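Local coordinates for protein sulfate adenylyltransferase (Allochromatium vinosum, PDB 4DNX) that catalyses the transfer of the adenylyl group of ATP to sulfate, forming adenosine 5'-phosphosulfate and diphosphate, at residues S26-L31 and L112-V117; L164-F169 and F177-E182; R201-R206 and Q385-Y390; V224-L229 and A245-M250. One frame throughout, in Å; residues are numbered along the deposited sequence.

Interaction 1 of 4, residues S26-L31 and L112-V117; sequences SEAESL and LAVMDV
Val-114 meets Ala-28 and Leu-31 in a small helix-on-sheet contact of the PUA-like domain, where helix 18-28 and the type I beta turn from Ala-28 to Leu-31 pack against strand 111-116 of the mixed sheet. The strand arrives with an irregularity: Leu-112 and Ala-113 both face Leu-101 of the neighbouring strand 98-102, a classic beta bulge. Ala-113 turns its methyl away from the helical segment, and Val-114, next along, turns its side chain toward it.

The contact rests on the fork of this valine. With CG1 anti to the backbone N (chi1 174°) and CG2 beside that N, the two methyls diverge and each finds its own partner. Branch CG2 meets CB of Ala-28 at 3.9 Å, while CG1 meets CD1 of Leu-31, likewise at 3.9 Å, the leucine crossing the valine at about a right angle. No hydrogen bond joins the segments, and most of the 108 Å² buried between them gathers around one forked side chain.

Met-115, extended along its whole length, leaves on the other side of the strand and packs on Ile-99, Leu-101, Ile-157 and Ile-161 of the adjoining strands. Asp-116 then points a carboxylate at Arg-98, which also serves Glu-27 of the helix and so adds a polar link beside the apolar one. OE2 of Glu-27 and OD1 of Asp-116 stay 6.9 Å apart, the first in a salt bridge with NE of Arg-98 and the second with its NH1.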
loop_
_atom_site.group_PDB
_atom_site.type_symbol
_atom_site.label_atom_id
_atom_site.label_comp_id
_atom_site.label_asym_id
_atom_site.label_seq_id
_atom_site.Cartn_x
_atom_site.Cartn_y
_atom_site.Cartn_z
ATOM N N SER A 26 9.948 -10.860 17.596
ATOM C CA SER A 26 10.004 -11.594 18.860
ATOM C C SER A 26 11.258 -11.254 19.642
ATOM O O SER A 26 11.194 -10.998 20.858
ATOM C CB SER A 26 9.955 -13.101 18.599
ATOM O OG SER A 26 8.618 -13.499 18.422
ATOM N N GLU A 27 12.393 -11.253 18.950
ATOM C CA GLU A 27 13.694 -10.931 19.557
ATOM C C GLU A 27 13.704 -9.531 20.148
ATOM O O GLU A 27 14.268 -9.318 21.228
ATOM C CB GLU A 27 14.808 -11.000 18.505
ATOM C CG GLU A 27 16.214 -10.919 19.088
ATOM C CD GLU A 27 17.330 -10.793 18.045
ATOM O OE1 GLU A 27 17.044 -10.838 16.821
ATOM O OE2 GLU A 27 18.518 -10.633 18.459
ATOM N N ALA A 28 13.123 -8.592 19.410
ATOM C CA ALA A 28 13.178 -7.189 19.805
ATOM C C ALA A 28 12.489 -6.927 21.144
ATOM O O ALA A 28 12.855 -5.966 21.847
ATOM C CB ALA A 28 12.603 -6.278 18.687
ATOM N N GLU A 29 11.527 -7.777 21.532
ATOM C CA GLU A 29 10.793 -7.551 22.794
ATOM C C GLU A 29 11.661 -7.805 24.054
ATOM O O GLU A 29 11.297 -7.390 25.170
ATOM C CB GLU A 29 9.458 -8.323 22.826
ATOM C CG GLU A 29 8.397 -7.825 21.786
ATOM C CD GLU A 29 8.117 -6.277 21.791
ATOM O OE1 GLU A 29 8.160 -5.635 22.874
ATOM O OE2 GLU A 29 7.815 -5.712 20.708
ATOM N N SER A 30 12.802 -8.483 23.882
ATOM C CA SER A 30 13.732 -8.693 24.969
ATOM C C SER A 30 15.046 -7.911 24.852
ATOM O O SER A 30 15.922 -8.037 25.706
ATOM C CB SER A 30 14.046 -10.183 25.107
ATOM O OG SER A 30 12.868 -10.881 25.478
ATOM N N LEU A 31 15.220 -7.153 23.779
ATOM C CA LEU A 31 16.441 -6.382 23.586
ATOM C C LEU A 31 16.428 -5.097 24.459
ATOM O O LEU A 31 15.338 -4.549 24.719
ATOM C CB LEU A 31 16.552 -5.943 22.102
ATOM C CG LEU A 31 16.967 -7.019 21.084
ATOM C CD1 LEU A 31 16.977 -6.442 19.662
ATOM C CD2 LEU A 31 18.326 -7.614 21.450
ATOM N N LEU A 112 10.268 -0.116 16.111
ATOM C CA LEU A 112 10.277 0.292 14.687
ATOM C C LEU A 112 11.386 -0.456 13.908
ATOM O O LEU A 112 11.202 -0.832 12.739
ATOM C CB LEU A 112 10.496 1.815 14.586
ATOM C CG LEU A 112 10.719 2.469 13.225
ATOM C CD1 LEU A 112 9.530 2.232 12.308
ATOM C CD2 LEU A 112 10.990 3.968 13.367
ATOM N N ALA A 113 12.514 -0.737 14.575
ATOM C CA ALA A 113 13.673 -1.342 13.867
ATOM C C ALA A 113 14.570 -1.987 14.915
ATOM O O ALA A 113 14.466 -1.684 16.098
ATOM C CB ALA A 113 14.487 -0.260 13.107
ATOM N N VAL A 114 15.399 -2.918 14.437
ATOM C CA VAL A 114 16.447 -3.533 15.250
ATOM C C VAL A 114 17.782 -3.026 14.684
ATOM O O VAL A 114 17.972 -2.983 13.466
ATOM C CB VAL A 114 16.354 -5.083 15.134
ATOM C CG1 VAL A 114 17.520 -5.746 15.850
ATOM C CG2 VAL A 114 15.054 -5.568 15.729
ATOM N N MET A 115 18.715 -2.667 15.559
ATOM C CA MET A 115 19.967 -2.061 15.104
ATOM C C MET A 115 21.136 -2.822 15.676
ATOM O O MET A 115 21.102 -3.199 16.848
ATOM C CB MET A 115 20.029 -0.608 15.597
ATOM C CG MET A 115 21.273 0.123 15.180
ATOM S SD MET A 115 21.021 1.869 15.694
ATOM C CE MET A 115 22.545 2.527 15.111
ATOM N N ASP A 116 22.149 -3.087 14.844
ATOM C CA ASP A 116 23.440 -3.578 15.365
ATOM C C ASP A 116 24.316 -2.371 15.576
ATOM O O ASP A 116 24.686 -1.677 14.611
ATOM C CB ASP A 116 24.085 -4.587 14.393
ATOM C CG ASP A 116 23.274 -5.850 14.291
ATOM O OD1 ASP A 116 23.117 -6.527 15.328
ATOM O OD2 ASP A 116 22.719 -6.134 13.200
ATOM N N VAL A 117 24.628 -2.089 16.841
ATOM C CA VAL A 117 25.355 -0.871 17.150
ATOM C C VAL A 117 26.862 -1.090 16.946
ATOM O O VAL A 117 27.466 -1.962 17.613
ATOM C CB VAL A 117 25.046 -0.404 18.582
ATOM C CG1 VAL A 117 25.907 0.805 18.945
ATOM C CG2 VAL A 117 23.554 -0.095 18.701
#

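Interaction 2 of 4, residues L164-F169 and F177-E182; sequences LNFSYF and FRTAVE
Phe-166, Phe-169, Phe-177 and Thr-179 form a buried, largely aromatic contact within the passage from the PUA-like part of the chain to the ATP-sulfurylase part, between the segment leading into helix 167-172 and the approach to helix 180-190. The rings of Phe-166 and Phe-177 meet obliquely, with planes at 36° and centroids 5.2 Å apart; their nearest atoms are CD2 of Phe-166 and CE2 of Phe-177, separated by 3.7 Å. The far end of the Phe-166 ring continues onto Thr-179, whose CG2 lies 3.7 Å from CZ of that phenylalanine. Phe-169 approaches Phe-177 with the root of its side chain, CB standing 3.8 Å from CD1 of Phe-177, while its own ring leads off elsewhere.

Each segment carries a small side-chain-to-backbone motif beside this cluster. Asn-165 makes an Asx turn, its OD1 accepting from Ser-167 N through an in-plane lone pair. Thr-179 is the N-cap of helix 180-190: chi1 of 61° places OG1 between the backbone N and the carbonyl carbon, where it accepts from Glu-182 N over 2.9 Å and leaves the methyl for Phe-166. That oxygen is also hydrogen-bonded to Asp-175 of the second subunit. The subunit interface continues through Arg-178, which forms a salt bridge with Glu-182 of the second subunit, and through Glu-182, which forms one with Arg-178 of the second subunit.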
loop_
_atom_site.group_PDB
_atom_site.type_symbol
_atom_site.label_atom_id
_atom_site.label_comp_id
_atom_site.label_asym_id
_atom_site.label_seq_id
_atom_site.Cartn_x
_atom_site.Cartn_y
_atom_site.Cartn_z
ATOM N N LEU A 164 11.032 -2.969 10.774
ATOM C CA LEU A 164 9.935 -3.910 10.988
ATOM C C LEU A 164 8.576 -3.375 10.538
ATOM O O LEU A 164 7.618 -4.132 10.342
ATOM C CB LEU A 164 9.874 -4.327 12.480
ATOM C CG LEU A 164 11.149 -5.024 12.968
ATOM C CD1 LEU A 164 10.900 -5.474 14.415
ATOM C CD2 LEU A 164 11.509 -6.240 12.116
ATOM N N ASN A 165 8.480 -2.061 10.426
ATOM C CA ASN A 165 7.220 -1.427 9.959
ATOM C C ASN A 165 7.494 -0.025 9.494
ATOM O O ASN A 165 8.647 0.483 9.582
ATOM C CB ASN A 165 6.130 -1.443 11.047
ATOM C CG ASN A 165 6.558 -0.730 12.314
ATOM O OD1 ASN A 165 6.675 0.500 12.338
ATOM N ND2 ASN A 165 6.808 -1.515 13.375
ATOM N N PHE A 166 6.446 0.605 8.942
ATOM C CA PHE A 166 6.572 1.976 8.436
ATOM C C PHE A 166 5.831 2.968 9.279
ATOM O O PHE A 166 5.394 4.027 8.767
ATOM C CB PHE A 166 6.109 2.009 6.978
ATOM C CG PHE A 166 6.935 1.090 6.087
ATOM C CD1 PHE A 166 8.301 1.306 5.944
ATOM C CD2 PHE A 166 6.353 0.066 5.349
ATOM C CE1 PHE A 166 9.096 0.487 5.134
ATOM C CE2 PHE A 166 7.161 -0.750 4.499
ATOM C CZ PHE A 166 8.516 -0.542 4.392
ATOM N N SER A 167 5.718 2.654 10.563
ATOM C CA SER A 167 5.205 3.644 11.551
ATOM C C SER A 167 3.725 4.043 11.217
ATOM O O SER A 167 2.951 3.299 10.533
ATOM C CB SER A 167 6.203 4.822 11.617
ATOM O OG SER A 167 5.900 5.762 12.682
ATOM N N TYR A 168 3.322 5.237 11.667
ATOM C CA TYR A 168 1.989 5.712 11.474
ATOM C C TYR A 168 1.760 6.129 10.029
ATOM O O TYR A 168 0.590 6.292 9.616
ATOM C CB TYR A 168 1.704 6.899 12.439
ATOM C CG TYR A 168 2.399 8.180 12.069
ATOM C CD1 TYR A 168 3.681 8.475 12.552
ATOM C CD2 TYR A 168 1.760 9.122 11.274
ATOM C CE1 TYR A 168 4.332 9.680 12.209
ATOM C CE2 TYR A 168 2.392 10.276 10.903
ATOM C CZ TYR A 168 3.643 10.580 11.400
ATOM O OH TYR A 168 4.249 11.763 11.051
ATOM N N PHE A 169 2.828 6.269 9.238
ATOM C CA PHE A 169 2.641 6.711 7.844
ATOM C C PHE A 169 1.827 5.659 7.072
ATOM O O PHE A 169 0.992 6.005 6.211
ATOM C CB PHE A 169 3.996 6.899 7.154
ATOM C CG PHE A 169 4.896 7.901 7.847
ATOM C CD1 PHE A 169 4.538 9.266 7.894
ATOM C CD2 PHE A 169 6.057 7.497 8.484
ATOM C CE1 PHE A 169 5.380 10.220 8.510
ATOM C CE2 PHE A 169 6.907 8.435 9.131
ATOM C CZ PHE A 169 6.567 9.805 9.145
ATOM N N PHE A 177 0.363 5.552 1.220
ATOM C CA PHE A 177 1.748 5.306 1.551
ATOM C C PHE A 177 2.307 4.225 0.644
ATOM O O PHE A 177 1.671 3.175 0.501
ATOM C CB PHE A 177 1.960 4.878 3.015
ATOM C CG PHE A 177 3.385 4.565 3.320
ATOM C CD1 PHE A 177 4.292 5.585 3.640
ATOM C CD2 PHE A 177 3.868 3.227 3.190
ATOM C CE1 PHE A 177 5.644 5.286 3.888
ATOM C CE2 PHE A 177 5.241 2.936 3.375
ATOM C CZ PHE A 177 6.110 3.964 3.763
ATOM N N ARG A 178 3.481 4.522 0.043
ATOM C CA ARG A 178 4.171 3.561 -0.860
ATOM C C ARG A 178 5.657 3.574 -0.594
ATOM O O ARG A 178 6.228 4.611 -0.298
ATOM C CB ARG A 178 4.021 3.996 -2.334
ATOM C CG ARG A 178 2.655 3.814 -2.809
ATOM C CD ARG A 178 2.350 2.358 -3.165
ATOM N NE ARG A 178 1.070 2.365 -3.842
ATOM C CZ ARG A 178 -0.111 2.517 -3.240
ATOM N NH1 ARG A 178 -0.209 2.617 -1.908
ATOM N NH2 ARG A 178 -1.215 2.549 -3.982
ATOM N N THR A 179 6.266 2.408 -0.728
ATOM C CA THR A 179 7.713 2.314 -0.709
ATOM C C THR A 179 8.264 2.721 -2.062
ATOM O O THR A 179 7.536 2.694 -3.077
ATOM C CB THR A 179 8.181 0.866 -0.414
ATOM O OG1 THR A 179 7.692 -0.026 -1.439
ATOM C CG2 THR A 179 7.661 0.427 0.976
ATOM N N ALA A 180 9.554 3.068 -2.098
ATOM C CA ALA A 180 10.226 3.320 -3.406
ATOM C C ALA A 180 10.197 2.025 -4.236
ATOM O O ALA A 180 10.104 2.076 -5.469
ATOM C CB ALA A 180 11.685 3.716 -3.184
ATOM N N VAL A 181 10.302 0.875 -3.563
ATOM C CA VAL A 181 10.277 -0.427 -4.212
ATOM C C VAL A 181 8.953 -0.592 -5.008
ATOM O O VAL A 181 8.969 -0.970 -6.202
ATOM C CB VAL A 181 10.452 -1.573 -3.170
ATOM C CG1 VAL A 181 10.169 -2.942 -3.805
ATOM C CG2 VAL A 181 11.873 -1.489 -2.507
ATOM N N GLU A 182 7.837 -0.269 -4.365
ATOM C CA GLU A 182 6.528 -0.507 -5.019
ATOM C C GLU A 182 6.256 0.551 -6.097
ATOM O O GLU A 182 5.644 0.203 -7.133
ATOM C CB GLU A 182 5.411 -0.507 -3.980
ATOM C CG GLU A 182 3.980 -0.844 -4.542
ATOM C CD GLU A 182 3.865 -2.169 -5.354
ATOM O OE1 GLU A 182 4.728 -3.080 -5.253
ATOM O OE2 GLU A 182 2.841 -2.317 -6.079
#

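Interaction 3 of 4, residues R201-R206 and Q385-Y390; sequences RNPMHR and QILMDY
Pro-203 and Leu-387 have the nearest CA atoms of the two segments, 8.9 Å apart. Segment 201-206 has no regular structure as it runs from strand 195-200 toward helix 206-219, whose N-cap position His-205 occupies; segment 385-390 is a stretch of helix 381-393. Side chains from both segments fill this gap, and Leu-387 supplies the helix's share.

The leucine divides its two methyls between two partners. CD2 lies 4.0 Å from CG of the Pro-203 ring, the two side chains crossing obliquely. CD1, approaching from the opposite direction to the histidine, lies at the edge of the imidazole, near the ring plane, 3.6 Å from CE1 of His-205 and equally from its NE2. The histidine enters with CG beside its backbone N (chi1 -67°), which carries the ring over to the helix; ND1 is hydrogen-bonded to Ser-379. On the helix itself, NE2 of Gln-385 donates over 3.0 Å to OD1 of Asp-389, which it meets from above the carboxylate plane, and the same oxygen forms a salt bridge with Arg-392.

Arg-201 and Asn-202 end the QXRN motif of ATP sulfurylases and His-205 opens the HXXH motif; in relatives both belong to the substrate pocket, so Leu-387 probably backs an active-site loop. Around the contact, helix 361-369 sends Leu-368 against both His-205 and Leu-387, and helix 240-254 adds Val-242 to Leu-387, so the strand-to-helix loop is flanked by helices of the ATP-sulfurylase part.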
loop_
_atom_site.group_PDB
_atom_site.type_symbol
_atom_site.label_atom_id
_atom_site.label_comp_id
_atom_site.label_asym_id
_atom_site.label_seq_id
_atom_site.Cartn_x
_atom_site.Cartn_y
_atom_site.Cartn_z
ATOM N N ARG A 201 1.714 18.718 -0.419
ATOM C CA ARG A 201 1.011 18.222 0.769
ATOM C C ARG A 201 -0.422 18.706 0.836
ATOM O O ARG A 201 -1.173 18.340 1.757
ATOM C CB ARG A 201 1.768 18.494 2.090
ATOM C CG ARG A 201 2.034 19.911 2.393
ATOM C CD ARG A 201 2.869 20.024 3.688
ATOM N NE ARG A 201 3.302 21.404 3.910
ATOM C CZ ARG A 201 4.363 21.977 3.334
ATOM N NH1 ARG A 201 5.134 21.298 2.487
ATOM N NH2 ARG A 201 4.664 23.242 3.607
ATOM N N ASN A 202 -0.808 19.541 -0.123
ATOM C CA ASN A 202 -2.199 19.951 -0.191
ATOM C C ASN A 202 -2.875 19.709 -1.559
ATOM O O ASN A 202 -2.205 19.239 -2.497
ATOM C CB ASN A 202 -2.371 21.368 0.354
ATOM C CG ASN A 202 -2.420 21.366 1.878
ATOM O OD1 ASN A 202 -3.201 20.594 2.521
ATOM N ND2 ASN A 202 -1.538 22.139 2.468
ATOM N N PRO A 203 -4.190 19.947 -1.645
ATOM C CA PRO A 203 -4.891 19.816 -2.933
ATOM C C PRO A 203 -4.243 20.600 -4.052
ATOM O O PRO A 203 -3.653 21.667 -3.823
ATOM C CB PRO A 203 -6.290 20.352 -2.648
ATOM C CG PRO A 203 -6.474 20.091 -1.147
ATOM C CD PRO A 203 -5.098 20.435 -0.590
ATOM N N MET A 204 -4.352 20.073 -5.265
ATOM C CA MET A 204 -3.731 20.729 -6.409
ATOM C C MET A 204 -4.826 21.453 -7.195
ATOM O O MET A 204 -5.787 20.830 -7.647
ATOM C CB MET A 204 -3.048 19.674 -7.275
ATOM C CG MET A 204 -1.760 19.137 -6.625
ATOM S SD MET A 204 -1.198 17.694 -7.540
ATOM C CE MET A 204 -0.786 18.436 -9.137
ATOM N N HIS A 205 -4.706 22.781 -7.289
ATOM C CA HIS A 205 -5.578 23.557 -8.144
ATOM C C HIS A 205 -4.974 23.697 -9.533
ATOM O O HIS A 205 -3.996 22.990 -9.871
ATOM C CB HIS A 205 -5.933 24.876 -7.439
ATOM C CG HIS A 205 -6.771 24.623 -6.237
ATOM N ND1 HIS A 205 -8.088 24.228 -6.331
ATOM C CD2 HIS A 205 -6.446 24.556 -4.924
ATOM C CE1 HIS A 205 -8.560 23.992 -5.119
ATOM N NE2 HIS A 205 -7.587 24.202 -4.247
ATOM N N ARG A 206 -5.603 24.505 -10.372
ATOM C CA ARG A 206 -5.236 24.503 -11.785
ATOM C C ARG A 206 -3.797 24.872 -12.056
ATOM O O ARG A 206 -3.206 24.384 -13.037
ATOM C CB ARG A 206 -6.215 25.339 -12.620
ATOM C CG ARG A 206 -7.028 24.415 -13.465
ATOM C CD ARG A 206 -7.908 25.163 -14.443
ATOM N NE ARG A 206 -7.135 25.507 -15.632
ATOM C CZ ARG A 206 -7.636 26.154 -16.682
ATOM N NH1 ARG A 206 -8.904 26.539 -16.683
ATOM N NH2 ARG A 206 -6.862 26.434 -17.723
ATOM N N GLN A 385 -15.824 21.804 -5.404
ATOM C CA GLN A 385 -16.986 21.308 -4.658
ATOM C C GLN A 385 -16.564 20.454 -3.444
ATOM O O GLN A 385 -17.148 20.592 -2.346
ATOM C CB GLN A 385 -17.957 20.514 -5.524
ATOM C CG GLN A 385 -19.300 20.346 -4.882
ATOM C CD GLN A 385 -19.988 21.708 -4.683
ATOM O OE1 GLN A 385 -20.113 22.498 -5.630
ATOM N NE2 GLN A 385 -20.366 22.007 -3.444
ATOM N N ILE A 386 -15.578 19.599 -3.653
ATOM C CA ILE A 386 -15.061 18.715 -2.585
ATOM C C ILE A 386 -14.582 19.564 -1.389
ATOM O O ILE A 386 -14.968 19.315 -0.228
ATOM C CB ILE A 386 -13.973 17.798 -3.102
ATOM C CG1 ILE A 386 -14.611 16.669 -3.921
ATOM C CG2 ILE A 386 -13.066 17.221 -1.938
ATOM C CD1 ILE A 386 -13.587 15.872 -4.702
ATOM N N LEU A 387 -13.799 20.593 -1.699
ATOM C CA LEU A 387 -13.294 21.509 -0.657
ATOM C C LEU A 387 -14.418 22.352 -0.015
ATOM O O LEU A 387 -14.455 22.526 1.217
ATOM C CB LEU A 387 -12.161 22.377 -1.213
ATOM C CG LEU A 387 -10.930 21.488 -1.523
ATOM C CD1 LEU A 387 -9.914 22.219 -2.352
ATOM C CD2 LEU A 387 -10.309 20.978 -0.194
ATOM N N MET A 388 -15.355 22.864 -0.814
ATOM C CA MET A 388 -16.441 23.686 -0.247
ATOM C C MET A 388 -17.311 22.866 0.679
ATOM O O MET A 388 -17.780 23.369 1.709
ATOM C CB MET A 388 -17.296 24.323 -1.339
ATOM C CG MET A 388 -16.553 25.471 -1.953
ATOM S SD MET A 388 -17.494 26.408 -3.124
ATOM C CE MET A 388 -17.564 25.181 -4.436
ATOM N N ASP A 389 -17.498 21.592 0.322
ATOM C CA ASP A 389 -18.340 20.700 1.114
ATOM C C ASP A 389 -17.659 20.448 2.443
ATOM O O ASP A 389 -18.341 20.481 3.486
ATOM C CB ASP A 389 -18.614 19.375 0.385
ATOM C CG ASP A 389 -19.699 19.503 -0.690
ATOM O OD1 ASP A 389 -20.290 20.585 -0.860
ATOM O OD2 ASP A 389 -19.925 18.508 -1.410
ATOM N N TYR A 390 -16.334 20.267 2.398
ATOM C CA TYR A 390 -15.524 20.100 3.591
ATOM C C TYR A 390 -15.645 21.340 4.495
ATOM O O TYR A 390 -15.996 21.208 5.669
ATOM C CB TYR A 390 -14.067 19.812 3.263
ATOM C CG TYR A 390 -13.167 20.063 4.438
ATOM C CD1 TYR A 390 -13.250 19.250 5.569
ATOM C CD2 TYR A 390 -12.282 21.146 4.443
ATOM C CE1 TYR A 390 -12.442 19.482 6.686
ATOM C CE2 TYR A 390 -11.461 21.393 5.553
ATOM C CZ TYR A 390 -11.550 20.550 6.662
ATOM O OH TYR A 390 -10.740 20.769 7.757
#

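Interaction 4 of 4, residues V224-L229 and A245-M250; sequences VVIHML and AAIRTM
Ile-226 extends from its strand with CG1 beside the backbone N and CD1 fully stretched out (chi2 178°), while Met-250, on the facing helix, folds at its last torsion (chi3 77°) and brings CE back toward it. The two side chains therefore meet tip to tip, CD1 of Ile-226 at 3.7 Å from CE of Met-250. The same CD1 passes CG2 of Ile-247 at 3.9 Å, the isoleucines sliding by one another in opposite directions. Ile-247 keeps its other branch for Met-228: its CD1 lies 3.5 Å from SD of Met-228, carried there by an extended chi2; the chain bends only at the last torsion, which places CE. Two residues of the strand thus interlock with two of the helix, all four buried, their side chains apolar but for the thioether sulfurs.

Behind this face, O of Ala-245 takes two bonds from Thr-249, one from OG1 at 2.7 Å and one from N at 2.9 Å, reaching it from opposite faces of its plane. Arg-248 forms a salt bridge with Glu-182 of the second subunit.

The axes of strand 224-229 and helix 245-250 run antiparallel at 176°, 11.7 Å apart. This is the layered packing of a beta-alpha-beta unit, in which helix 240-254 returns along the parallel sheet and strand 260-266 joins strand 223-230, as expected of the Rossmann-like fold.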
loop_
_atom_site.group_PDB
_atom_site.type_symbol
_atom_site.label_atom_id
_atom_site.label_comp_id
_atom_site.label_asym_id
_atom_site.label_seq_id
_atom_site.Cartn_x
_atom_site.Cartn_y
_atom_site.Cartn_z
ATOM N N VAL A 224 3.089 11.174 -14.543
ATOM C CA VAL A 224 3.534 11.926 -13.344
ATOM C C VAL A 224 3.197 11.134 -12.076
ATOM O O VAL A 224 2.115 10.536 -11.960
ATOM C CB VAL A 224 2.887 13.321 -13.273
ATOM C CG1 VAL A 224 1.335 13.238 -13.276
ATOM C CG2 VAL A 224 3.361 14.093 -12.021
ATOM N N VAL A 225 4.171 11.074 -11.159
ATOM C CA VAL A 225 3.944 10.528 -9.835
ATOM C C VAL A 225 3.722 11.760 -8.946
ATOM O O VAL A 225 4.646 12.614 -8.852
ATOM C CB VAL A 225 5.170 9.730 -9.334
ATOM C CG1 VAL A 225 4.860 9.222 -7.889
ATOM C CG2 VAL A 225 5.443 8.511 -10.252
ATOM N N ILE A 226 2.543 11.831 -8.311
ATOM C CA ILE A 226 2.219 12.931 -7.350
ATOM C C ILE A 226 2.621 12.278 -6.036
ATOM O O ILE A 226 2.034 11.267 -5.632
ATOM C CB ILE A 226 0.736 13.267 -7.386
ATOM C CG1 ILE A 226 0.362 13.856 -8.780
ATOM C CG2 ILE A 226 0.451 14.297 -6.275
ATOM C CD1 ILE A 226 -1.117 14.205 -9.009
ATOM N N HIS A 227 3.665 12.803 -5.423
ATOM C CA HIS A 227 4.323 12.131 -4.278
ATOM C C HIS A 227 3.982 13.005 -3.069
ATOM O O HIS A 227 4.611 14.041 -2.848
ATOM C CB HIS A 227 5.822 12.060 -4.577
ATOM C CG HIS A 227 6.543 10.962 -3.833
ATOM N ND1 HIS A 227 7.844 11.101 -3.400
ATOM C CD2 HIS A 227 6.138 9.743 -3.423
ATOM C CE1 HIS A 227 8.234 9.992 -2.787
ATOM N NE2 HIS A 227 7.211 9.149 -2.774
ATOM N N MET A 228 2.979 12.583 -2.313
ATOM C CA MET A 228 2.429 13.437 -1.241
ATOM C C MET A 228 3.211 13.253 0.052
ATOM O O MET A 228 3.596 12.116 0.413
ATOM C CB MET A 228 0.945 13.118 -0.998
ATOM C CG MET A 228 -0.054 13.532 -2.217
ATOM S SD MET A 228 -1.748 13.057 -1.860
ATOM C CE MET A 228 -1.627 11.264 -1.622
ATOM N N LEU A 229 3.490 14.362 0.728
ATOM C CA LEU A 229 4.233 14.265 1.975
ATOM C C LEU A 229 3.183 13.953 3.043
ATOM O O LEU A 229 2.309 14.779 3.329
ATOM C CB LEU A 229 4.999 15.572 2.254
ATOM C CG LEU A 229 5.646 15.644 3.654
ATOM C CD1 LEU A 229 6.438 14.353 4.019
ATOM C CD2 LEU A 229 6.535 16.864 3.641
ATOM N N ALA A 245 -9.318 12.908 -1.961
ATOM C CA ALA A 245 -10.456 13.000 -2.894
ATOM C C ALA A 245 -10.227 14.106 -3.937
ATOM O O ALA A 245 -10.518 13.924 -5.125
ATOM C CB ALA A 245 -11.740 13.278 -2.148
ATOM N N ALA A 246 -9.733 15.272 -3.490
ATOM C CA ALA A 246 -9.467 16.374 -4.443
ATOM C C ALA A 246 -8.416 16.019 -5.500
ATOM O O ALA A 246 -8.610 16.293 -6.691
ATOM C CB ALA A 246 -9.049 17.670 -3.678
ATOM N N ILE A 247 -7.312 15.387 -5.073
ATOM C CA ILE A 247 -6.210 15.038 -5.982
ATOM C C ILE A 247 -6.672 13.942 -6.933
ATOM O O ILE A 247 -6.391 14.000 -8.153
ATOM C CB ILE A 247 -4.910 14.642 -5.211
ATOM C CG1 ILE A 247 -4.336 15.928 -4.575
ATOM C CG2 ILE A 247 -3.816 14.021 -6.177
ATOM C CD1 ILE A 247 -3.169 15.723 -3.707
ATOM N N ARG A 248 -7.394 12.954 -6.387
ATOM C CA ARG A 248 -7.842 11.812 -7.222
ATOM C C ARG A 248 -8.886 12.249 -8.221
ATOM O O ARG A 248 -8.915 11.744 -9.358
ATOM C CB ARG A 248 -8.388 10.677 -6.380
ATOM C CG ARG A 248 -7.279 9.941 -5.646
ATOM C CD ARG A 248 -7.922 8.792 -4.884
ATOM N NE ARG A 248 -7.071 8.222 -3.825
ATOM C CZ ARG A 248 -6.039 7.403 -4.032
ATOM N NH1 ARG A 248 -5.659 7.072 -5.266
ATOM N NH2 ARG A 248 -5.379 6.904 -2.989
ATOM N N THR A 249 -9.736 13.199 -7.820
ATOM C CA THR A 249 -10.758 13.709 -8.752
ATOM C C THR A 249 -10.117 14.486 -9.909
ATOM O O THR A 249 -10.566 14.376 -11.059
ATOM C CB THR A 249 -11.804 14.574 -8.013
ATOM O OG1 THR A 249 -12.444 13.768 -7.027
ATOM C CG2 THR A 249 -12.892 15.087 -8.977
ATOM N N MET A 250 -9.116 15.301 -9.599
ATOM C CA MET A 250 -8.355 16.014 -10.629
ATOM C C MET A 250 -7.735 14.997 -11.598
ATOM O O MET A 250 -7.863 15.116 -12.828
ATOM C CB MET A 250 -7.280 16.894 -9.987
ATOM C CG MET A 250 -6.261 17.400 -11.006
ATOM S SD MET A 250 -4.719 17.944 -10.267
ATOM C CE MET A 250 -4.025 16.295 -9.950
#

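Overall arrangement
From the N terminus, interaction 1 closes a loop of 80 residues within the PUA-like domain, tying helix 18-28 to the mixed sheet. Interaction 2 opens after it and closes a short connection of seven residues where the chain passes into the ATP-sulfurylase part; the two are in series, yet touch where Leu-112 O probably accepts a hydrogen bond from Leu-164 N. Interaction 3 then spans 178 residues, bringing the near-C-terminal helix 381-393 back to the loop after strand 195-200. Within that span falls interaction 4, a single beta-alpha step; the two touch where Met-204 meets Ile-226 and Met-250 and where Ile-386 meets Thr-249, their centres about 11 Å apart. None of the four cross along the chain.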